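Local coordinates for PTS-dependent dihydroxyacetone kinase operon regulatory protein (Escherichia coli, PDB 4LRZ) that activates transcription of the dhaKLM operon from a sigma-70 promoter and represses its own expression, and is represented here by its sensor domain, at residues 107-110 with 111-114; 226-229 with 230-234; 36-39 with 40-44; 168-171 with 172-176. All coordinates share one frame; numbering follows the deposited sequence.

Interaction 1. Residues 107-110 with 111-114; sequences YCAE and GIIG
Ala109 O collects two backbone N-H groups from the one-turn helix 110-113: Ile113 N meets it at 3.0 Å almost end-on, with a C=O...N angle of 164°, while Ile112 N comes down from above the carbonyl plane. One residue further on, Gly114 N donates to Glu110 O at 2.9 Å. Gly114 then leaves the helix with a positive phi, and its backbone angles leave no room for a CB beside the carbonyl oxygen of Ile113, so glycine is called for here.

The apolar contacts lie along the approach to the helix. Ile112 stretches out, chi2 179°, so that its CD1 reaches back to Tyr107 CB at 3.9 Å, and its CG1 passes the Ala109 methyl. Ile113 reaches back on the Cys108 side: with chi1 at 67° its CG1 stands between backbone N and carbonyl carbon and lies against Cys108 O, 3.4 Å away, and CD1 beyond it touches Cys108 CB at 3.7 Å. That same carbonyl is also bridged by a water to Gly114 O, with 2.7 Å from the water to Cys108 O, tying the loop to the helix exit.

The extended Glu110 side chain carries its carboxylate to helix 14-26, where OE2 is hydrogen-bonded to Ser19 OG and salt-bridged to Arg22. Tyr107 pairs with His36, through backbone and ring alike. Ala109 occupies the N-cap with a methyl that can accept nothing, so what is seen here is a single helical turn, N-capped without a side-chain acceptor and closed by a glycine, in the connection ahead of helix 117-124 of the GAF domain.

Interaction 2. Residues 226-229 with 230-234; sequences QFIN and AQAAR
This is a strand-to-helix corner of the PAS fold, with Asn229 at the N-cap position between strand 225-228 and helix 230-235 and in touch with Gln231, Ala232 and Ala233. Asn229 O receives Ala233 N at 3.2 Å, and a weak bond from Ala232 N as well. The Asn229 side chain, chi1 65°, folds back over the first turn and lays its amide on that of Gln231. The two amide planes are 30° apart and stacked, Asn229 CG lying 3.5 Å from Gln231 OE1, although the side chains themselves cross at about a right angle. Gln231 can lie there because its chain bends at chi2, 80°. An alanine in place of Asn229 would probably leave the Gln231 amide without its stacking mate and open a gap beside Ala232 CB.

Ile228 supplies the apolar half of the corner. Its CG1 rests against the Ala232 methyl at 3.7 Å, and CD1 goes on to Ala233 CB at 3.9 Å, where small alanines let the strand residue close up to the helix. Strand and helix segments diverge steeply, their axes 8.4 Å apart at the nearest. Strand 225-228 is outermost in its sheet within this chain; it pairs with strand 215-219, where Gln226 and Phe227 face Ser218 in a classic beta bulge, and Gln204 of the second subunit packs on both.

Interaction 3. Residues 36-39 with 40-44; sequences HQAQ and GVTFA
Gln39 O and Phe43 N make the hydrogen bond that joins residues 36-39 to the first turn of the helix that follows. The N-H points well at its acceptor, with an angle of 163° at the hydrogen over 3.2 Å from Phe43 N to Gln39 O. Alongside it a long, weak bond runs from Ala44 N to Gly40 O. Gly40 has a positive phi, 41°, a conformation that glycine adopts readily, and it lies where the chain turns sharply out of its extended course.

The structural theme is a helix start reached from an extended loop, here the lead-in to helix 40-49 of the sensor domain. The loop itself lies against residues 103-107: Ala38 is backbone-bonded to Gly105, and Gln37 NE2 donates to Asp104 O.

The apolar contacts gather round Ala38, whose side chain is directed at the helix. Its methyl meets Phe43 CB at 4.0 Å, and the ring follows alongside, Phe43 CD1 passing 4.1 Å from Ala38 CB. Phe43 holds CG anti to the backbone N, chi1 178°, which carries the outer ring past the alanine, and the side chain also touches Asp104.

Contacts with polar backbone and hydroxyl atoms complete the set. Thr42 places OG1 at 3.9 Å from Ala38 CB, and its methyl CG2 lies 3.8 Å from Gln39 O. Phe43 CB also passes the backbone of Gln39, 3.6 Å from Gln39 N.

Interaction 4. Residues 168-171 with 172-176; sequences EQTT and AADLP
Thr170 reaches Asp174 through a water, which sits 2.8 Å from Thr170 OG1 and donates to Asp174 OD2 at 2.7 Å; the same hydroxyl is hydrogen-bonded to Lys129 NZ of strand 128-131. Next in the chain, Thr171 takes hold of the aspartate with both its backbone N-H and its hydroxyl. Thr171 N sends a nearly straight bond, 175°, to Asp174 OD2 at 3.0 Å, and Thr171 OG1 donates to Asp174 OD1 at 2.7 Å. Both oxygens are met from well above the carboxylate plane. With chi1 at 84° the hydroxyl stands between backbone N and carbonyl carbon, which also brings it within weak range of Ala173 N, 3.4 Å from Thr171 OG1. Thr171 O closes the type I turn by accepting Asp174 N at 3.2 Å, and a second water links that carbonyl to Leu175 N.

OD2 has a further mate in Arg71, a salt bridge likely to keep the carboxylate negative. An asparagine at Asp174 would probably leave Arg71 without its counter-charge and cost one of the two Thr171 bonds its acceptor.

Thr171 OG1 is also hydrogen-bonded to Thr171 OG1 of the second subunit, so the turn lies at the dimer interface. Thr171 and Asp174 form a capping box, with Thr171 N held by the Asp174 carboxylate, leading into the long helix 174-211 that runs from the GAF domain to the PAS domain.

All four contacts lead a loop or strand into a helix, yet the chemistry differs with place. Interactions 1 and 3 are neighbours, touching through Tyr107 and Ile112 against the loop 36-39; interaction 1 is partly buried and interaction 3 lies at the surface, and both rely on backbone bonds with apolar side chains. Interaction 4, in the same GAF range as interaction 1 but about 15 Å from it at nearest atoms, is polar: a carboxylate, hydroxyls and waters, beside the second subunit. Interaction 2 is alone in the PAS domain, its centre about 60 Å from that of interaction 4, and combines stacked amides with isoleucine-alanine packing.

Interaction 1. Residues 107-110 with 111-114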
loop_
_atom_site.group_PDB
_atom_site.type_symbol
_atom_site.label_atom_id
_atom_site.label_comp_id
_atom_site.label_asym_id
_atom_site.label_seq_id
_atom_site.Cartn_x
_atom_site.Cartn_y
_atom_site.Cartn_z
ATOM N N TYR F 107 -13.431 17.870 -20.945
ATOM C CA TYR F 107 -14.167 17.849 -19.671
ATOM C C TYR F 107 -15.530 17.198 -19.850
ATOM O O TYR F 107 -16.232 17.493 -20.801
ATOM C CB TYR F 107 -14.378 19.278 -19.134
ATOM C CG TYR F 107 -13.114 20.004 -18.785
ATOM C CD1 TYR F 107 -12.569 19.874 -17.518
ATOM C CD2 TYR F 107 -12.474 20.858 -19.718
ATOM C CE1 TYR F 107 -11.423 20.565 -17.150
ATOM C CE2 TYR F 107 -11.313 21.564 -19.374
ATOM C CZ TYR F 107 -10.787 21.385 -18.068
ATOM O OH TYR F 107 -9.653 22.009 -17.643
ATOM N N CYS F 108 -15.905 16.350 -18.908
ATOM C CA CYS F 108 -17.091 15.517 -19.014
ATOM C C CYS F 108 -18.026 15.776 -17.848
ATOM O O CYS F 108 -18.893 14.917 -17.526
ATOM C CB CYS F 108 -16.690 14.025 -18.961
ATOM S SG CYS F 108 -15.522 13.536 -20.220
ATOM N N ALA F 109 -17.874 16.951 -17.230
ATOM C CA ALA F 109 -18.810 17.421 -16.199
ATOM C C ALA F 109 -20.265 17.207 -16.597
ATOM O O ALA F 109 -20.609 17.124 -17.777
ATOM C CB ALA F 109 -18.531 18.898 -15.782
ATOM N N GLU F 110 -21.084 17.009 -15.573
ATOM C CA GLU F 110 -22.489 16.797 -15.732
ATOM C C GLU F 110 -23.109 18.016 -16.392
ATOM O O GLU F 110 -24.067 17.873 -17.149
ATOM C CB GLU F 110 -23.114 16.653 -14.352
ATOM C CG GLU F 110 -24.571 16.295 -14.386
ATOM C CD GLU F 110 -25.117 16.035 -12.986
ATOM O OE1 GLU F 110 -25.116 16.975 -12.172
ATOM O OE2 GLU F 110 -25.523 14.880 -12.684
ATOM N N GLY F 111 -22.589 19.201 -16.058
ATOM C CA GLY F 111 -23.085 20.461 -16.616
ATOM C C GLY F 111 -22.718 20.594 -18.094
ATOM O O GLY F 111 -23.167 21.525 -18.760
ATOM N N ILE F 112 -21.911 19.662 -18.623
ATOM C CA ILE F 112 -21.541 19.763 -20.056
ATOM C C ILE F 112 -22.140 18.612 -20.871
ATOM O O ILE F 112 -22.679 18.807 -21.965
ATOM C CB ILE F 112 -20.010 19.813 -20.265
ATOM C CG1 ILE F 112 -19.384 20.885 -19.373
ATOM C CG2 ILE F 112 -19.674 19.995 -21.738
ATOM C CD1 ILE F 112 -17.879 21.006 -19.484
ATOM N N ILE F 113 -22.068 17.400 -20.353
ATOM C CA ILE F 113 -22.506 16.276 -21.174
ATOM C C ILE F 113 -23.756 15.609 -20.608
ATOM O O ILE F 113 -24.216 14.611 -21.150
ATOM C CB ILE F 113 -21.349 15.217 -21.468
ATOM C CG1 ILE F 113 -20.912 14.468 -20.179
ATOM C CG2 ILE F 113 -20.176 15.870 -22.259
ATOM C CD1 ILE F 113 -20.039 13.287 -20.430
ATOM N N GLY F 114 -24.270 16.145 -19.503
ATOM C CA GLY F 114 -25.429 15.545 -18.882
ATOM C C GLY F 114 -25.100 14.316 -18.035
ATOM O O GLY F 114 -23.952 13.922 -17.919
HETATM O O HOH W 1 -21.211 13.697 -16.959
#

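Interaction 2. Residues 226-229 with 230-234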
loop_
_atom_site.group_PDB
_atom_site.type_symbol
_atom_site.label_atom_id
_atom_site.label_comp_id
_atom_site.label_asym_id
_atom_site.label_seq_id
_atom_site.Cartn_x
_atom_site.Cartn_y
_atom_site.Cartn_z
ATOM N N GLN F 226 22.252 -2.337 13.008
ATOM C CA GLN F 226 21.312 -1.519 12.252
ATOM C C GLN F 226 21.808 -0.105 12.098
ATOM O O GLN F 226 21.554 0.508 11.061
ATOM C CB GLN F 226 19.878 -1.519 12.850
ATOM C CG GLN F 226 19.237 -2.899 12.861
ATOM C CD GLN F 226 19.213 -3.516 11.478
ATOM O OE1 GLN F 226 19.968 -4.469 11.204
ATOM N NE2 GLN F 226 18.382 -2.958 10.573
ATOM N N PHE F 227 22.454 0.425 13.130
ATOM C CA PHE F 227 23.044 1.750 13.061
ATOM C C PHE F 227 24.192 1.918 14.032
ATOM O O PHE F 227 24.247 1.239 15.079
ATOM C CB PHE F 227 22.036 2.913 13.205
ATOM C CG PHE F 227 21.045 2.793 14.365
ATOM C CD1 PHE F 227 21.349 3.307 15.629
ATOM C CD2 PHE F 227 19.752 2.279 14.137
ATOM C CE1 PHE F 227 20.402 3.251 16.691
ATOM C CE2 PHE F 227 18.804 2.188 15.157
ATOM C CZ PHE F 227 19.122 2.681 16.446
ATOM N N ILE F 228 25.102 2.812 13.659
ATOM C CA ILE F 228 26.243 3.203 14.478
ATOM C C ILE F 228 26.607 4.636 14.099
ATOM O O ILE F 228 26.675 4.967 12.912
ATOM C CB ILE F 228 27.445 2.233 14.256
ATOM C CG1 ILE F 228 28.600 2.569 15.183
ATOM C CG2 ILE F 228 27.933 2.246 12.783
ATOM C CD1 ILE F 228 29.731 1.531 15.134
ATOM N N ASN F 229 26.821 5.503 15.079
ATOM C CA ASN F 229 27.170 6.886 14.738
ATOM C C ASN F 229 28.683 7.075 14.707
ATOM O O ASN F 229 29.402 6.177 15.126
ATOM C CB ASN F 229 26.425 7.954 15.570
ATOM C CG ASN F 229 26.761 7.935 17.072
ATOM O OD1 ASN F 229 26.194 8.729 17.818
ATOM N ND2 ASN F 229 27.588 7.010 17.522
ATOM N N ALA F 230 29.154 8.204 14.177
ATOM C CA ALA F 230 30.595 8.479 14.085
ATOM C C ALA F 230 31.325 8.263 15.407
ATOM O O ALA F 230 32.389 7.658 15.430
ATOM C CB ALA F 230 30.852 9.911 13.538
ATOM N N GLN F 231 30.714 8.736 16.492
ATOM C CA GLN F 231 31.275 8.702 17.834
ATOM C C GLN F 231 31.550 7.271 18.311
ATOM O O GLN F 231 32.606 6.998 18.900
ATOM C CB GLN F 231 30.336 9.428 18.823
ATOM C CG GLN F 231 29.903 10.882 18.454
ATOM C CD GLN F 231 28.746 10.990 17.418
ATOM O OE1 GLN F 231 28.882 10.603 16.243
ATOM N NE2 GLN F 231 27.613 11.564 17.856
ATOM N N ALA F 232 30.606 6.358 18.069
ATOM C CA ALA F 232 30.769 4.966 18.503
ATOM C C ALA F 232 31.832 4.242 17.669
ATOM O O ALA F 232 32.513 3.332 18.149
ATOM C CB ALA F 232 29.471 4.228 18.429
ATOM N N ALA F 233 31.955 4.653 16.417
ATOM C CA ALA F 233 32.774 3.947 15.466
ATOM C C ALA F 233 34.248 4.288 15.654
ATOM O O ALA F 233 35.110 3.453 15.380
ATOM C CB ALA F 233 32.326 4.266 14.053
ATOM N N ARG F 234 34.545 5.509 16.101
ATOM C CA ARG F 234 35.935 5.862 16.403
ATOM C C ARG F 234 36.395 5.184 17.698
ATOM O O ARG F 234 37.452 4.550 17.711
ATOM C CB ARG F 234 36.182 7.380 16.410
ATOM C CG ARG F 234 35.360 8.170 17.416
ATOM C CD ARG F 234 35.908 9.594 17.655
ATOM N NE ARG F 234 34.838 10.484 18.135
ATOM C CZ ARG F 234 33.969 11.134 17.348
ATOM N NH1 ARG F 234 34.028 11.019 16.020
ATOM N NH2 ARG F 234 33.028 11.909 17.889
#

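Interaction 3. Residues 36-39 with 40-44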
loop_
_atom_site.group_PDB
_atom_site.type_symbol
_atom_site.label_atom_id
_atom_site.label_comp_id
_atom_site.label_asym_id
_atom_site.label_seq_id
_atom_site.Cartn_x
_atom_site.Cartn_y
_atom_site.Cartn_z
ATOM N N HIS F 36 -15.700 20.919 -24.723
ATOM C CA HIS F 36 -14.949 21.857 -23.910
ATOM C C HIS F 36 -13.726 21.028 -23.518
ATOM O O HIS F 36 -13.854 20.010 -22.839
ATOM C CB HIS F 36 -15.777 22.256 -22.671
ATOM C CG HIS F 36 -15.103 23.260 -21.792
ATOM N ND1 HIS F 36 -14.707 24.500 -22.248
ATOM C CD2 HIS F 36 -14.757 23.212 -20.484
ATOM C CE1 HIS F 36 -14.120 25.160 -21.264
ATOM N NE2 HIS F 36 -14.147 24.406 -20.180
ATOM N N GLN F 37 -12.551 21.471 -23.955
ATOM C CA GLN F 37 -11.389 20.627 -23.998
ATOM C C GLN F 37 -10.189 21.425 -23.589
ATOM O O GLN F 37 -9.869 22.404 -24.236
ATOM C CB GLN F 37 -11.180 20.108 -25.427
ATOM C CG GLN F 37 -10.316 18.803 -25.513
ATOM C CD GLN F 37 -9.913 18.444 -26.941
ATOM O OE1 GLN F 37 -10.644 18.710 -27.907
ATOM N NE2 GLN F 37 -8.745 17.852 -27.082
ATOM N N ALA F 38 -9.526 21.008 -22.521
ATOM C CA ALA F 38 -8.293 21.669 -22.107
ATOM C C ALA F 38 -7.253 21.515 -23.209
ATOM O O ALA F 38 -7.269 20.562 -23.975
ATOM C CB ALA F 38 -7.780 21.144 -20.777
ATOM N N GLN F 39 -6.325 22.450 -23.239
ATOM C CA GLN F 39 -5.650 22.814 -24.457
ATOM C C GLN F 39 -4.206 23.185 -24.183
ATOM O O GLN F 39 -3.901 23.730 -23.123
ATOM C CB GLN F 39 -6.376 24.048 -25.006
ATOM C CG GLN F 39 -6.609 24.062 -26.513
ATOM C CD GLN F 39 -6.318 25.445 -27.126
ATOM O OE1 GLN F 39 -6.792 25.765 -28.224
ATOM N NE2 GLN F 39 -5.519 26.262 -26.417
ATOM N N GLY F 40 -3.332 22.894 -25.146
ATOM C CA GLY F 40 -1.938 23.365 -25.155
ATOM C C GLY F 40 -1.237 23.318 -23.806
ATOM O O GLY F 40 -0.760 22.241 -23.377
ATOM N N VAL F 41 -1.207 24.471 -23.128
ATOM C CA VAL F 41 -0.402 24.680 -21.916
ATOM C C VAL F 41 -1.125 24.340 -20.630
ATOM O O VAL F 41 -0.575 23.631 -19.778
ATOM C CB VAL F 41 0.207 26.136 -21.852
ATOM C CG1 VAL F 41 0.123 26.756 -20.413
ATOM C CG2 VAL F 41 1.648 26.134 -22.403
ATOM N N THR F 42 -2.353 24.841 -20.491
ATOM C CA THR F 42 -3.200 24.564 -19.328
ATOM C C THR F 42 -3.406 23.054 -19.152
ATOM O O THR F 42 -3.527 22.572 -18.009
ATOM C CB THR F 42 -4.585 25.221 -19.443
ATOM O OG1 THR F 42 -5.534 24.245 -19.865
ATOM C CG2 THR F 42 -4.572 26.386 -20.440
ATOM N N PHE F 43 -3.451 22.334 -20.282
ATOM C CA PHE F 43 -3.586 20.877 -20.275
ATOM C C PHE F 43 -2.309 20.252 -19.739
ATOM O O PHE F 43 -2.367 19.409 -18.823
ATOM C CB PHE F 43 -3.997 20.262 -21.644
ATOM C CG PHE F 43 -4.096 18.725 -21.622
ATOM C CD1 PHE F 43 -5.046 18.081 -20.831
ATOM C CD2 PHE F 43 -3.209 17.939 -22.357
ATOM C CE1 PHE F 43 -5.122 16.668 -20.779
ATOM C CE2 PHE F 43 -3.260 16.537 -22.324
ATOM C CZ PHE F 43 -4.216 15.891 -21.536
ATOM N N ALA F 44 -1.173 20.680 -20.298
ATOM C CA ALA F 44 0.143 20.214 -19.860
ATOM C C ALA F 44 0.294 20.391 -18.349
ATOM O O ALA F 44 0.853 19.527 -17.670
ATOM C CB ALA F 44 1.282 20.923 -20.636
#

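Interaction 4. Residues 168-171 with 172-176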
loop_
_atom_site.group_PDB
_atom_site.type_symbol
_atom_site.label_atom_id
_atom_site.label_comp_id
_atom_site.label_asym_id
_atom_site.label_seq_id
_atom_site.Cartn_x
_atom_site.Cartn_y
_atom_site.Cartn_z
ATOM N N GLU F 168 -25.048 -2.359 -26.326
ATOM C CA GLU F 168 -25.368 -3.783 -26.536
ATOM C C GLU F 168 -24.273 -4.764 -26.055
ATOM O O GLU F 168 -24.553 -5.936 -25.827
ATOM C CB GLU F 168 -25.768 -4.077 -28.007
ATOM C CG GLU F 168 -24.580 -4.175 -29.042
ATOM C CD GLU F 168 -24.147 -2.810 -29.693
ATOM O OE1 GLU F 168 -24.691 -1.711 -29.331
ATOM O OE2 GLU F 168 -23.245 -2.862 -30.582
ATOM N N GLN F 169 -23.041 -4.286 -25.886
ATOM C CA GLN F 169 -21.943 -5.161 -25.470
ATOM C C GLN F 169 -21.515 -5.050 -24.007
ATOM O O GLN F 169 -20.479 -5.584 -23.625
ATOM C CB GLN F 169 -20.732 -4.899 -26.337
ATOM C CG GLN F 169 -20.938 -5.206 -27.783
ATOM C CD GLN F 169 -19.758 -4.762 -28.580
ATOM O OE1 GLN F 169 -18.607 -5.104 -28.262
ATOM N NE2 GLN F 169 -20.016 -3.971 -29.612
ATOM N N THR F 170 -22.300 -4.361 -23.194
ATOM C CA THR F 170 -21.949 -4.185 -21.795
ATOM C C THR F 170 -21.818 -5.550 -21.121
ATOM O O THR F 170 -22.497 -6.467 -21.512
ATOM C CB THR F 170 -22.960 -3.264 -21.070
ATOM O OG1 THR F 170 -22.395 -2.849 -19.815
ATOM C CG2 THR F 170 -24.307 -3.965 -20.849
ATOM N N THR F 171 -20.918 -5.711 -20.160
ATOM C CA THR F 171 -20.925 -6.961 -19.373
ATOM C C THR F 171 -21.093 -6.656 -17.890
ATOM O O THR F 171 -20.783 -5.555 -17.440
ATOM C CB THR F 171 -19.667 -7.890 -19.585
ATOM O OG1 THR F 171 -18.586 -7.471 -18.751
ATOM C CG2 THR F 171 -19.193 -7.890 -21.019
ATOM N N ALA F 172 -21.549 -7.650 -17.141
ATOM C CA ALA F 172 -21.772 -7.534 -15.705
ATOM C C ALA F 172 -20.472 -7.316 -14.880
ATOM O O ALA F 172 -20.509 -6.890 -13.724
ATOM C CB ALA F 172 -22.546 -8.786 -15.209
ATOM N N ALA F 173 -19.331 -7.624 -15.475
ATOM C CA ALA F 173 -18.046 -7.444 -14.808
ATOM C C ALA F 173 -17.389 -6.070 -15.011
ATOM O O ALA F 173 -16.357 -5.789 -14.408
ATOM C CB ALA F 173 -17.069 -8.581 -15.230
ATOM N N ASP F 174 -17.979 -5.239 -15.876
ATOM C CA ASP F 174 -17.443 -3.916 -16.196
ATOM C C ASP F 174 -17.351 -2.983 -14.989
ATOM O O ASP F 174 -16.311 -2.353 -14.744
ATOM C CB ASP F 174 -18.260 -3.286 -17.323
ATOM C CG ASP F 174 -18.127 -4.069 -18.658
ATOM O OD1 ASP F 174 -17.355 -5.058 -18.708
ATOM O OD2 ASP F 174 -18.801 -3.718 -19.661
ATOM N N LEU F 175 -18.422 -2.902 -14.226
ATOM C CA LEU F 175 -18.451 -2.009 -13.078
ATOM C C LEU F 175 -17.465 -2.417 -11.951
ATOM O O LEU F 175 -16.576 -1.629 -11.561
ATOM C CB LEU F 175 -19.889 -1.888 -12.575
ATOM C CG LEU F 175 -20.183 -0.808 -11.530
ATOM C CD1 LEU F 175 -19.728 0.577 -11.990
ATOM C CD2 LEU F 175 -21.695 -0.790 -11.232
ATOM N N PRO F 176 -17.580 -3.671 -11.444
ATOM C CA PRO F 176 -16.606 -4.107 -10.421
ATOM C C PRO F 176 -15.161 -4.003 -10.900
ATOM O O PRO F 176 -14.280 -3.786 -10.096
ATOM C CB PRO F 176 -17.039 -5.541 -10.104
ATOM C CG PRO F 176 -17.787 -6.004 -11.259
ATOM C CD PRO F 176 -18.508 -4.759 -11.811
HETATM O O HOH W 2 -20.037 -1.317 -19.787
HETATM O O HOH W 3 -21.375 -3.922 -14.838
#